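Local coordinates for HpcH/HpaI aldolase/citrate lyase family protein (Burkholderia cenocepacia, PDB 4MF4) that is of unassigned function but belongs to the HpcH/HpaI aldolase/citrate lyase family, whose members share the TIM-barrel fold, at residues E25-L30 / G243-T248; P86-W91 / P107-P112; L121-S126 / A157-I162; V188-L193 / V226-G231. All coordinates share one frame; numbering follows the deposited sequence.

How the interactions relate
Interactions 1, 3 and 4 are buried, while interaction 2 is partly buried. All four have residues that pack on neighbouring subunits. Interactions 1 and 4 hold neighbouring parts of one barrel sheet: strands 246-251 and 225-230 pair side by side, and a probable hydrogen bond from Thr248 N to Ile228 O joins them. Their centres are about 11 Å apart. Both rest on parallel strand bonds, and interaction 1 adds an ion pair just ahead of the strands. Interactions 2 and 3 flank helix 112-121. They join across segments by packing alone: Arg88 bonds to His117 on that helix, Arg123 to its neighbour Thr122. Leu121 of interaction 3 touches Arg88 and Pro90 of interaction 2.

Interaction 1: residues E25-L30 / G243-T248; sequences EPLYGL and GYRLIT
Strands 27-30 and 246-248 run parallel, their axes 4.7 Å apart at 30°, and pair Leu27 with Leu246, Tyr28 with Ile247 and Gly29 with Thr248. They are the first and last strands of the TIM barrel, so this ladder closes the sheet. Its bonds run from Leu27 N to Arg245 O, from Ile247 N to Leu27 O (3.0 Å) and from Gly29 N to Ile247 O (2.9 Å). Leu27 and Leu246 share one face, where Leu27 CB lies 4.1 Å from Leu246 CD1. Tyr28 and Ile247 share the other. They lie side by side and point the same way, with Tyr28 CD1 4.1 Å from Ile247 CB. Arg240 of helix 233-242 packs on both.

Just before the strands, Arg245 reaches back to Glu25. A bend about its CG-CD bond (chi3 64°) turns the NE side of the guanidinium to the Glu25 carbonyl. Arg245 NE and NH2 each lie 2.8 Å from Glu25 O, which sits near the guanidinium plane. The NH2 donor lies in the carbonyl plane, on a lone pair of Glu25 O; NE stands above that plane. Arg245 NH2 also makes a salt bridge to Glu25 OE1 at 3.1 Å, and a bond to Arg19 O of helix 15-22. One carbonyl oxygen thus takes two N-H groups. This fixes the guanidinium's rotation, and the nearby carboxylate probably offsets part of its charge.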
loop_
_atom_site.group_PDB
_atom_site.type_symbol
_atom_site.label_atom_id
_atom_site.label_comp_id
_atom_site.label_asym_id
_atom_site.label_seq_id
_atom_site.Cartn_x
_atom_site.Cartn_y
_atom_site.Cartn_z
ATOM N N GLU A 25 -27.787 5.591 -29.783
ATOM C CA GLU A 25 -28.267 5.857 -28.432
ATOM C C GLU A 25 -27.180 6.511 -27.529
ATOM O O GLU A 25 -26.005 6.288 -27.748
ATOM C CB GLU A 25 -28.769 4.542 -27.780
ATOM C CG GLU A 25 -27.710 3.632 -27.114
ATOM C CD GLU A 25 -26.854 2.796 -28.090
ATOM O OE1 GLU A 25 -26.629 3.232 -29.243
ATOM O OE2 GLU A 25 -26.394 1.692 -27.703
ATOM N N PRO A 26 -27.597 7.242 -26.478
ATOM C CA PRO A 26 -26.674 7.794 -25.503
ATOM C C PRO A 26 -26.037 6.727 -24.619
ATOM O O PRO A 26 -26.677 5.706 -24.303
ATOM C CB PRO A 26 -27.574 8.683 -24.624
ATOM C CG PRO A 26 -28.888 8.763 -25.332
ATOM C CD PRO A 26 -28.988 7.477 -26.074
ATOM N N LEU A 27 -24.802 6.983 -24.197
ATOM C CA LEU A 27 -24.092 6.114 -23.287
ATOM C C LEU A 27 -23.617 6.919 -22.087
ATOM O O LEU A 27 -22.787 7.824 -22.230
ATOM C CB LEU A 27 -22.924 5.461 -24.028
ATOM C CG LEU A 27 -23.287 4.685 -25.294
ATOM C CD1 LEU A 27 -22.067 4.366 -26.131
ATOM C CD2 LEU A 27 -23.963 3.380 -24.877
ATOM N N TYR A 28 -24.148 6.608 -20.910
ATOM C CA TYR A 28 -23.966 7.434 -19.722
ATOM C C TYR A 28 -22.845 6.894 -18.831
ATOM O O TYR A 28 -22.762 5.691 -18.538
ATOM C CB TYR A 28 -25.272 7.549 -18.946
ATOM C CG TYR A 28 -26.383 8.192 -19.740
ATOM C CD1 TYR A 28 -26.380 9.554 -19.972
ATOM C CD2 TYR A 28 -27.437 7.436 -20.249
ATOM C CE1 TYR A 28 -27.383 10.164 -20.719
ATOM C CE2 TYR A 28 -28.472 8.028 -20.988
ATOM C CZ TYR A 28 -28.427 9.398 -21.227
ATOM O OH TYR A 28 -29.399 10.033 -21.978
ATOM N N GLY A 29 -21.994 7.812 -18.375
ATOM C CA GLY A 29 -20.779 7.446 -17.659
ATOM C C GLY A 29 -20.685 8.211 -16.369
ATOM O O GLY A 29 -21.401 9.196 -16.150
ATOM N N LEU A 30 -19.802 7.758 -15.500
ATOM C CA LEU A 30 -19.520 8.477 -14.278
ATOM C C LEU A 30 -17.982 8.560 -14.195
ATOM O O LEU A 30 -17.328 7.586 -14.535
ATOM C CB LEU A 30 -20.082 7.637 -13.134
ATOM C CG LEU A 30 -20.207 8.221 -11.744
ATOM C CD1 LEU A 30 -21.178 9.434 -11.715
ATOM C CD2 LEU A 30 -20.685 7.100 -10.805
ATOM N N GLY A 243 -27.620 16.013 -28.985
ATOM C CA GLY A 243 -27.099 14.915 -29.785
ATOM C C GLY A 243 -25.754 14.340 -29.369
ATOM O O GLY A 243 -25.189 13.520 -30.074
ATOM N N TYR A 244 -25.201 14.822 -28.260
ATOM C CA TYR A 244 -24.077 14.153 -27.676
ATOM C C TYR A 244 -24.507 12.728 -27.276
ATOM O O TYR A 244 -25.621 12.528 -26.772
ATOM C CB TYR A 244 -23.601 14.869 -26.419
ATOM C CG TYR A 244 -22.928 16.193 -26.659
ATOM C CD1 TYR A 244 -21.532 16.282 -26.872
ATOM C CD2 TYR A 244 -23.681 17.363 -26.697
ATOM C CE1 TYR A 244 -20.916 17.516 -27.116
ATOM C CE2 TYR A 244 -23.077 18.582 -26.909
ATOM C CZ TYR A 244 -21.702 18.655 -27.127
ATOM O OH TYR A 244 -21.145 19.894 -27.326
ATOM N N ARG A 245 -23.607 11.768 -27.457
ATOM C CA ARG A 245 -23.842 10.358 -27.086
ATOM C C ARG A 245 -23.097 9.876 -25.805
ATOM O O ARG A 245 -23.724 9.305 -24.870
ATOM C CB ARG A 245 -23.530 9.489 -28.269
ATOM C CG ARG A 245 -24.563 9.694 -29.386
ATOM C CD ARG A 245 -24.382 8.692 -30.464
ATOM N NE ARG A 245 -24.638 7.366 -29.900
ATOM C CZ ARG A 245 -23.946 6.279 -30.195
ATOM N NH1 ARG A 245 -22.927 6.328 -31.053
ATOM N NH2 ARG A 245 -24.252 5.149 -29.598
ATOM N N LEU A 246 -21.803 10.171 -25.689
ATOM C CA LEU A 246 -21.048 9.693 -24.517
ATOM C C LEU A 246 -21.016 10.772 -23.452
ATOM O O LEU A 246 -20.117 11.659 -23.425
ATOM C CB LEU A 246 -19.644 9.291 -24.929
ATOM C CG LEU A 246 -18.852 8.542 -23.868
ATOM C CD1 LEU A 246 -19.099 7.041 -23.971
ATOM C CD2 LEU A 246 -17.384 8.817 -23.980
ATOM N N ILE A 247 -22.004 10.721 -22.565
ATOM C CA ILE A 247 -22.256 11.809 -21.643
ATOM C C ILE A 247 -21.851 11.394 -20.231
ATOM O O ILE A 247 -22.357 10.390 -19.728
ATOM C CB ILE A 247 -23.734 12.201 -21.653
ATOM C CG1 ILE A 247 -24.121 12.719 -23.038
ATOM C CG2 ILE A 247 -23.980 13.282 -20.611
ATOM C CD1 ILE A 247 -25.590 13.038 -23.209
ATOM N N THR A 248 -20.935 12.156 -19.633
ATOM C CA THR A 248 -20.468 11.931 -18.274
ATOM C C THR A 248 -21.384 12.713 -17.344
ATOM O O THR A 248 -21.465 13.919 -17.464
ATOM C CB THR A 248 -19.037 12.480 -18.022
ATOM O OG1 THR A 248 -18.142 12.161 -19.083
ATOM C CG2 THR A 248 -18.461 11.927 -16.761
#

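Interaction 2: residues P86-W91 / P107-P112; sequences PAREPW and PCIETP
Pro107 touches Pro86 through a ring carbon and a carbonyl, CG to O 3.7 Å, in a contact with no hydrogen bond or salt bridge between the segments. This is so although Arg88 of the first segment points its CB toward the second. Both belong to loops that follow strands of the TIM barrel, 80-84 and 103-106. Helix 90-98 starts at the end of the first loop, and helix 112-121 at the end of the second. Arg88 is the centre of an inverse gamma turn, with a weak bond of 3.1 Å from Glu89 N to Ala87 O. Its chain runs out with CG opposite the backbone N (chi1 -153°), then bends at chi3. Its polar end is held elsewhere: Arg88 NE bonds to His117 ND1 on helix 112-121, and NH2 has a weak, long ion pair with Asp114. Cys108 O lies at the guanidinium edge, but at 4.5 Å from Arg88 NH1 it is not bonded. Trp91 of a neighbouring subunit packs on Pro86 and Ala87, so the first loop also faces the assembly. Ile109 crosses the Arg88 chain at about a right angle, its methyl CD1 4.1 Å from Arg88 CD.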
loop_
_atom_site.group_PDB
_atom_site.type_symbol
_atom_site.label_atom_id
_atom_site.label_comp_id
_atom_site.label_asym_id
_atom_site.label_seq_id
_atom_site.Cartn_x
_atom_site.Cartn_y
_atom_site.Cartn_z
ATOM N N PRO A 86 -2.564 9.912 -18.447
ATOM C CA PRO A 86 -2.057 11.231 -18.092
ATOM C C PRO A 86 -1.561 12.042 -19.291
ATOM O O PRO A 86 -1.687 13.258 -19.281
ATOM C CB PRO A 86 -0.871 10.928 -17.145
ATOM C CG PRO A 86 -1.036 9.502 -16.750
ATOM C CD PRO A 86 -1.677 8.853 -17.958
ATOM N N ALA A 87 -1.001 11.355 -20.295
ATOM C CA ALA A 87 -0.310 11.994 -21.429
ATOM C C ALA A 87 -0.116 10.932 -22.520
ATOM O O ALA A 87 -0.298 9.751 -22.288
ATOM C CB ALA A 87 1.049 12.532 -21.001
ATOM N N ARG A 88 0.267 11.375 -23.703
ATOM C CA ARG A 88 0.405 10.472 -24.824
ATOM C C ARG A 88 1.848 9.953 -24.911
ATOM O O ARG A 88 2.535 10.235 -25.879
ATOM C CB ARG A 88 0.009 11.226 -26.084
ATOM C CG ARG A 88 -0.521 10.355 -27.173
ATOM C CD ARG A 88 -0.969 11.216 -28.321
ATOM N NE ARG A 88 0.155 11.884 -28.931
ATOM C CZ ARG A 88 0.426 13.171 -28.837
ATOM N NH1 ARG A 88 -0.393 14.013 -28.214
ATOM N NH2 ARG A 88 1.498 13.618 -29.464
ATOM N N GLU A 89 2.311 9.257 -23.869
ATOM C CA GLU A 89 3.644 8.687 -23.810
ATOM C C GLU A 89 3.505 7.184 -23.999
ATOM O O GLU A 89 2.691 6.562 -23.336
ATOM C CB GLU A 89 4.305 8.933 -22.448
ATOM C CG GLU A 89 4.443 10.400 -21.985
ATOM C CD GLU A 89 5.393 11.236 -22.825
ATOM O OE1 GLU A 89 6.205 10.685 -23.609
ATOM O OE2 GLU A 89 5.315 12.479 -22.711
ATOM N N PRO A 90 4.316 6.592 -24.878
ATOM C CA PRO A 90 4.226 5.155 -25.098
ATOM C C PRO A 90 4.153 4.310 -23.794
ATOM O O PRO A 90 3.299 3.412 -23.659
ATOM C CB PRO A 90 5.506 4.832 -25.893
ATOM C CG PRO A 90 5.897 6.107 -26.579
ATOM C CD PRO A 90 5.320 7.247 -25.754
ATOM N N TRP A 91 5.026 4.601 -22.826
ATOM C CA TRP A 91 5.079 3.761 -21.618
ATOM C C TRP A 91 3.809 3.811 -20.767
ATOM O O TRP A 91 3.387 2.794 -20.208
ATOM C CB TRP A 91 6.340 4.067 -20.787
ATOM C CG TRP A 91 6.266 5.226 -19.833
ATOM C CD1 TRP A 91 6.573 6.530 -20.110
ATOM C CD2 TRP A 91 5.990 5.187 -18.416
ATOM N NE1 TRP A 91 6.447 7.320 -18.968
ATOM C CE2 TRP A 91 6.079 6.522 -17.923
ATOM C CE3 TRP A 91 5.659 4.178 -17.526
ATOM C CZ2 TRP A 91 5.914 6.832 -16.579
ATOM C CZ3 TRP A 91 5.465 4.493 -16.194
ATOM C CH2 TRP A 91 5.580 5.809 -15.736
ATOM N N PRO A 107 -5.979 12.978 -23.352
ATOM C CA PRO A 107 -6.189 14.389 -23.109
ATOM C C PRO A 107 -5.511 15.224 -24.175
ATOM O O PRO A 107 -4.654 14.737 -24.891
ATOM C CB PRO A 107 -5.508 14.634 -21.761
ATOM C CG PRO A 107 -4.557 13.548 -21.557
ATOM C CD PRO A 107 -4.992 12.377 -22.430
ATOM N N CYS A 108 -5.847 16.493 -24.243
ATOM C CA CYS A 108 -5.009 17.401 -25.029
ATOM C C CYS A 108 -4.712 16.932 -26.463
ATOM O O CYS A 108 -3.544 16.912 -26.859
ATOM C CB CYS A 108 -3.613 17.544 -24.364
ATOM S SG CYS A 108 -3.500 17.964 -22.608
ATOM N N ILE A 109 -5.716 16.567 -27.248
ATOM C CA ILE A 109 -5.439 16.172 -28.641
ATOM C C ILE A 109 -5.763 17.403 -29.498
ATOM O O ILE A 109 -6.915 17.836 -29.526
ATOM C CB ILE A 109 -6.301 14.970 -29.088
ATOM C CG1 ILE A 109 -5.922 13.692 -28.322
ATOM C CG2 ILE A 109 -6.213 14.758 -30.591
ATOM C CD1 ILE A 109 -4.559 13.120 -28.624
ATOM N N GLU A 110 -4.768 17.945 -30.194
ATOM C CA GLU A 110 -4.949 19.207 -30.908
ATOM C C GLU A 110 -4.819 19.160 -32.411
ATOM O O GLU A 110 -5.249 20.094 -33.088
ATOM C CB GLU A 110 -3.936 20.192 -30.382
ATOM C CG GLU A 110 -4.030 20.336 -28.885
ATOM C CD GLU A 110 -3.255 21.537 -28.406
ATOM O OE1 GLU A 110 -3.875 22.539 -28.020
ATOM O OE2 GLU A 110 -2.009 21.477 -28.475
ATOM N N THR A 111 -4.195 18.108 -32.940
ATOM C CA THR A 111 -4.011 17.968 -34.377
ATOM C C THR A 111 -4.340 16.557 -34.845
ATOM O O THR A 111 -4.367 15.636 -34.063
ATOM C CB THR A 111 -2.548 18.246 -34.756
ATOM O OG1 THR A 111 -1.717 17.266 -34.137
ATOM C CG2 THR A 111 -2.104 19.655 -34.261
ATOM N N PRO A 112 -4.568 16.383 -36.149
ATOM C CA PRO A 112 -4.828 15.049 -36.572
ATOM C C PRO A 112 -3.572 14.187 -36.395
ATOM O O PRO A 112 -3.720 13.023 -36.154
ATOM C CB PRO A 112 -5.240 15.204 -38.048
ATOM C CG PRO A 112 -4.839 16.567 -38.452
ATOM C CD PRO A 112 -4.849 17.378 -37.196
#

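Interaction 3: residues L121-S126 / A157-I162; sequences LTRFPS and AQVAVI
Thr122 packs against Val159 and Val161, and Arg123 NH1 comes near both valines. The loop after helix 112-121 here meets the start of barrel strand 160-165. The backbones stay well apart, with the CA atoms of Thr122 and Val159 7.2 Å from each other, so side chains fill the gap.

Thr122 holds OG1 in the crowded position between its backbone N and carbonyl carbon (chi1 76°). CB points toward the valines, and this torsion puts OG1 beside Val161 CG2 and Val159 CG1. Thr122 CB lies 3.8 Å from Val159 CG1, and Thr122 OG1 lies 3.7 Å from Val161 CG2. Val159 presents CG1, the branch opposite its backbone N. Val161 has nearly the same torsion but uses its other branch, CG2, which also reaches the Thr122 methyl CG2 at 4.0 Å.

Arg123 leaves the backbone beside its N and folds at chi2 (-50°). The fold brings its NH1 back to Thr122 OG1, a hydrogen bond of 2.8 Å with an N-H...O angle of 136°. The oxygen lies close to the guanidinium plane. Val159 O approaches the guanidinium obliquely, 3.6 Å from Arg123 NH1 and not hydrogen-bonded to it; Lys17 NZ of helix 15-22 bonds that oxygen instead.

Thr122 OG1 therefore does two jobs. It gives its proton to Val119 O in the preceding helix and accepts from Arg123. The buried hydroxyl is satisfied on both counts, and the arginine end is tied by a hydrogen bond to its own neighbour in sequence.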
loop_
_atom_site.group_PDB
_atom_site.type_symbol
_atom_site.label_atom_id
_atom_site.label_comp_id
_atom_site.label_asym_id
_atom_site.label_seq_id
_atom_site.Cartn_x
_atom_site.Cartn_y
_atom_site.Cartn_z
ATOM N N LEU A 121 -0.262 4.069 -30.940
ATOM C CA LEU A 121 0.213 3.603 -29.652
ATOM C C LEU A 121 -0.671 2.504 -29.115
ATOM O O LEU A 121 -0.198 1.703 -28.316
ATOM C CB LEU A 121 0.323 4.715 -28.617
ATOM C CG LEU A 121 1.373 5.805 -28.814
ATOM C CD1 LEU A 121 1.211 6.781 -27.655
ATOM C CD2 LEU A 121 2.813 5.314 -28.862
ATOM N N THR A 122 -1.904 2.409 -29.584
ATOM C CA THR A 122 -2.829 1.346 -29.149
ATOM C C THR A 122 -2.929 0.104 -30.028
ATOM O O THR A 122 -3.653 -0.844 -29.660
ATOM C CB THR A 122 -4.275 1.879 -28.938
ATOM O OG1 THR A 122 -4.930 2.083 -30.204
ATOM C CG2 THR A 122 -4.258 3.131 -28.126
ATOM N N ARG A 123 -2.169 0.074 -31.133
ATOM C CA ARG A 123 -2.273 -0.998 -32.119
ATOM C C ARG A 123 -0.979 -1.833 -32.218
ATOM O O ARG A 123 0.094 -1.301 -32.347
ATOM C CB ARG A 123 -2.584 -0.433 -33.508
ATOM C CG ARG A 123 -3.946 0.273 -33.662
ATOM C CD ARG A 123 -5.087 -0.572 -33.130
ATOM N NE ARG A 123 -6.405 -0.200 -33.630
ATOM C CZ ARG A 123 -7.288 0.586 -33.009
ATOM N NH1 ARG A 123 -7.032 1.167 -31.843
ATOM N NH2 ARG A 123 -8.472 0.799 -33.575
ATOM N N PHE A 124 -1.124 -3.147 -32.123
ATOM C CA PHE A 124 -0.101 -4.064 -32.572
ATOM C C PHE A 124 0.139 -3.913 -34.080
ATOM O O PHE A 124 -0.817 -3.808 -34.846
ATOM C CB PHE A 124 -0.548 -5.476 -32.302
ATOM C CG PHE A 124 -0.586 -5.840 -30.843
ATOM C CD1 PHE A 124 0.463 -5.535 -30.016
ATOM C CD2 PHE A 124 -1.674 -6.543 -30.331
ATOM C CE1 PHE A 124 0.436 -5.916 -28.681
ATOM C CE2 PHE A 124 -1.712 -6.922 -29.018
ATOM C CZ PHE A 124 -0.665 -6.595 -28.177
ATOM N N PRO A 125 1.409 -3.915 -34.514
ATOM C CA PRO A 125 1.627 -3.856 -35.971
ATOM C C PRO A 125 0.936 -5.030 -36.705
ATOM O O PRO A 125 1.103 -6.185 -36.334
ATOM C CB PRO A 125 3.149 -3.921 -36.124
ATOM C CG PRO A 125 3.733 -3.884 -34.769
ATOM C CD PRO A 125 2.653 -4.051 -33.745
ATOM N N SER A 126 0.159 -4.726 -37.725
ATOM C CA SER A 126 -0.638 -5.730 -38.395
ATOM C C SER A 126 -1.064 -5.214 -39.769
ATOM O O SER A 126 -0.848 -4.036 -40.086
ATOM C CB SER A 126 -1.850 -5.957 -37.530
ATOM O OG SER A 126 -2.555 -4.735 -37.402
ATOM N N ALA A 157 -8.875 -5.214 -32.601
ATOM C CA ALA A 157 -10.295 -5.000 -32.934
ATOM C C ALA A 157 -11.147 -4.527 -31.751
ATOM O O ALA A 157 -12.192 -3.944 -31.959
ATOM C CB ALA A 157 -10.904 -6.308 -33.511
ATOM N N GLN A 158 -10.687 -4.768 -30.518
ATOM C CA GLN A 158 -11.467 -4.437 -29.339
ATOM C C GLN A 158 -10.983 -3.192 -28.604
ATOM O O GLN A 158 -11.577 -2.827 -27.606
ATOM C CB GLN A 158 -11.547 -5.618 -28.368
ATOM C CG GLN A 158 -12.150 -6.900 -28.946
ATOM C CD GLN A 158 -13.405 -6.650 -29.740
ATOM O OE1 GLN A 158 -14.247 -5.849 -29.353
ATOM N NE2 GLN A 158 -13.512 -7.303 -30.878
ATOM N N VAL A 159 -9.928 -2.547 -29.097
ATOM C CA VAL A 159 -9.442 -1.317 -28.450
ATOM C C VAL A 159 -10.123 -0.093 -29.044
ATOM O O VAL A 159 -10.135 0.097 -30.268
ATOM C CB VAL A 159 -7.921 -1.157 -28.587
ATOM C CG1 VAL A 159 -7.471 0.143 -27.945
ATOM C CG2 VAL A 159 -7.207 -2.302 -27.915
ATOM N N ALA A 160 -10.725 0.721 -28.184
ATOM C CA ALA A 160 -11.343 1.972 -28.589
ATOM C C ALA A 160 -10.575 3.198 -28.120
ATOM O O ALA A 160 -10.016 3.209 -27.034
ATOM C CB ALA A 160 -12.766 2.025 -28.084
ATOM N N VAL A 161 -10.533 4.220 -28.974
ATOM C CA VAL A 161 -9.791 5.437 -28.701
ATOM C C VAL A 161 -10.760 6.627 -28.676
ATOM O O VAL A 161 -11.508 6.878 -29.621
ATOM C CB VAL A 161 -8.678 5.669 -29.728
ATOM C CG1 VAL A 161 -8.014 7.038 -29.557
ATOM C CG2 VAL A 161 -7.651 4.543 -29.697
ATOM N N ILE A 162 -10.715 7.349 -27.570
ATOM C CA ILE A 162 -11.443 8.600 -27.352
ATOM C C ILE A 162 -10.408 9.736 -27.251
ATOM O O ILE A 162 -9.455 9.675 -26.426
ATOM C CB ILE A 162 -12.247 8.583 -26.038
ATOM C CG1 ILE A 162 -13.162 7.364 -25.972
ATOM C CG2 ILE A 162 -13.066 9.868 -25.913
ATOM C CD1 ILE A 162 -13.879 7.157 -24.651
#

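Interaction 4: residues V188-L193 / V226-G231; sequences VGPADL and VGIFAG
Val188 forms the one bridge between this segment and the parallel strand 226-230, paired with Ile228 at a CA separation of 4.6 Å. Its backbone is used twice. Val188 N gives a nearly straight bond to Gly227 O at 2.8 Å, the N lying above the carbonyl plane. Val188 O accepts from Phe229 N at 3.2 Å, almost along the C=O axis. The same oxygen also takes a CA-H...O contact from Ile228 CA, 3.2 Å away. The Val188 side chain lies on the same face of the sheet as Ile228, and its CB is 4.2 Å from Ile228 CG1.

Gly189 comes next, at the N-cap position of helix 190-196. Its carbonyl accepts from Leu193 N in the first turn. Pro190 then starts the helix, its CD and CG touching the strand. Pro190 CD is 3.4 Å from Phe229 O, and its CG is 4.0 Å from Ile228 CG1. The ring and the isoleucine chain cross at about a right angle. Ile228 meets the ring with CG1 and CD1, the branch set opposite its backbone N (chi1 -169°).

The contact is a piece of the TIM-barrel wall where strand 185-188 leads into helix 190-196. Phe229 turns to Trp31, ring edge to face, and meets Met139 of a neighbouring subunit. Met212 of helix 206-222 packs on Pro190 and Ile228, and Val215 of that helix on Val188. Beyond Ile228 stand Tyr239 of helix 233-242 and the next strand, 246-251.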
loop_
_atom_site.group_PDB
_atom_site.type_symbol
_atom_site.label_atom_id
_atom_site.label_comp_id
_atom_site.label_asym_id
_atom_site.label_seq_id
_atom_site.Cartn_x
_atom_site.Cartn_y
_atom_site.Cartn_z
ATOM N N VAL A 188 -15.524 16.377 -25.555
ATOM C CA VAL A 188 -15.409 17.773 -25.085
ATOM C C VAL A 188 -15.343 17.890 -23.556
ATOM O O VAL A 188 -16.271 17.470 -22.839
ATOM C CB VAL A 188 -16.640 18.597 -25.583
ATOM C CG1 VAL A 188 -16.525 20.053 -25.163
ATOM C CG2 VAL A 188 -16.775 18.525 -27.096
ATOM N N GLY A 189 -14.246 18.444 -23.041
ATOM C CA GLY A 189 -14.192 18.863 -21.640
ATOM C C GLY A 189 -14.472 20.370 -21.546
ATOM O O GLY A 189 -13.611 21.158 -21.872
ATOM N N PRO A 190 -15.689 20.784 -21.167
ATOM C CA PRO A 190 -15.950 22.234 -21.343
ATOM C C PRO A 190 -15.075 23.138 -20.496
ATOM O O PRO A 190 -14.671 24.208 -20.974
ATOM C CB PRO A 190 -17.402 22.386 -20.913
ATOM C CG PRO A 190 -17.995 21.065 -21.219
ATOM C CD PRO A 190 -16.925 20.075 -20.812
ATOM N N ALA A 191 -14.751 22.697 -19.283
ATOM C CA ALA A 191 -13.844 23.476 -18.422
ATOM C C ALA A 191 -12.481 23.760 -19.048
ATOM O O ALA A 191 -12.020 24.937 -19.058
ATOM C CB ALA A 191 -13.681 22.808 -17.060
ATOM N N ASP A 192 -11.770 22.746 -19.562
ATOM C CA ASP A 192 -10.477 23.032 -20.232
ATOM C C ASP A 192 -10.701 23.788 -21.538
ATOM O O ASP A 192 -9.873 24.609 -21.930
ATOM C CB ASP A 192 -9.646 21.768 -20.550
ATOM C CG ASP A 192 -8.452 21.556 -19.596
ATOM O OD1 ASP A 192 -7.672 22.498 -19.301
ATOM O OD2 ASP A 192 -8.266 20.407 -19.174
ATOM N N LEU A 193 -11.807 23.525 -22.233
ATOM C CA LEU A 193 -11.989 24.226 -23.499
ATOM C C LEU A 193 -12.150 25.718 -23.205
ATOM O O LEU A 193 -11.487 26.547 -23.830
ATOM C CB LEU A 193 -13.126 23.620 -24.297
ATOM C CG LEU A 193 -13.350 24.153 -25.704
ATOM C CD1 LEU A 193 -12.100 24.125 -26.572
ATOM C CD2 LEU A 193 -14.473 23.352 -26.365
ATOM N N VAL A 226 -19.811 11.819 -30.332
ATOM C CA VAL A 226 -19.266 12.873 -29.497
ATOM C C VAL A 226 -19.634 12.698 -28.026
ATOM O O VAL A 226 -20.742 12.312 -27.712
ATOM C CB VAL A 226 -19.717 14.233 -29.998
ATOM C CG1 VAL A 226 -19.017 15.347 -29.232
ATOM C CG2 VAL A 226 -19.392 14.312 -31.498
ATOM N N GLY A 227 -18.676 12.977 -27.156
ATOM C CA GLY A 227 -18.872 12.868 -25.711
ATOM C C GLY A 227 -18.594 14.199 -25.032
ATOM O O GLY A 227 -18.010 15.092 -25.639
ATOM N N ILE A 228 -18.937 14.288 -23.753
ATOM C CA ILE A 228 -18.870 15.528 -23.014
ATOM C C ILE A 228 -18.944 15.231 -21.527
ATOM O O ILE A 228 -19.574 14.233 -21.091
ATOM C CB ILE A 228 -20.024 16.484 -23.462
ATOM C CG1 ILE A 228 -19.823 17.901 -22.896
ATOM C CG2 ILE A 228 -21.352 15.889 -23.113
ATOM C CD1 ILE A 228 -20.633 18.974 -23.585
ATOM N N PHE A 229 -18.267 16.074 -20.749
ATOM C CA PHE A 229 -18.336 16.024 -19.300
ATOM C C PHE A 229 -19.407 17.016 -18.899
ATOM O O PHE A 229 -19.243 18.219 -19.147
ATOM C CB PHE A 229 -16.983 16.422 -18.649
ATOM C CG PHE A 229 -16.972 16.264 -17.148
ATOM C CD1 PHE A 229 -17.402 17.302 -16.331
ATOM C CD2 PHE A 229 -16.647 15.065 -16.567
ATOM C CE1 PHE A 229 -17.443 17.160 -14.947
ATOM C CE2 PHE A 229 -16.689 14.906 -15.184
ATOM C CZ PHE A 229 -17.088 15.967 -14.383
ATOM N N ALA A 230 -20.480 16.531 -18.263
ATOM C CA ALA A 230 -21.531 17.401 -17.719
ATOM C C ALA A 230 -21.299 17.580 -16.211
ATOM O O ALA A 230 -21.039 16.585 -15.479
ATOM C CB ALA A 230 -22.904 16.810 -17.989
ATOM N N GLY A 231 -21.379 18.839 -15.763
ATOM C CA GLY A 231 -21.193 19.191 -14.334
ATOM C C GLY A 231 -22.424 18.957 -13.479
ATOM O O GLY A 231 -22.327 18.920 -12.294
#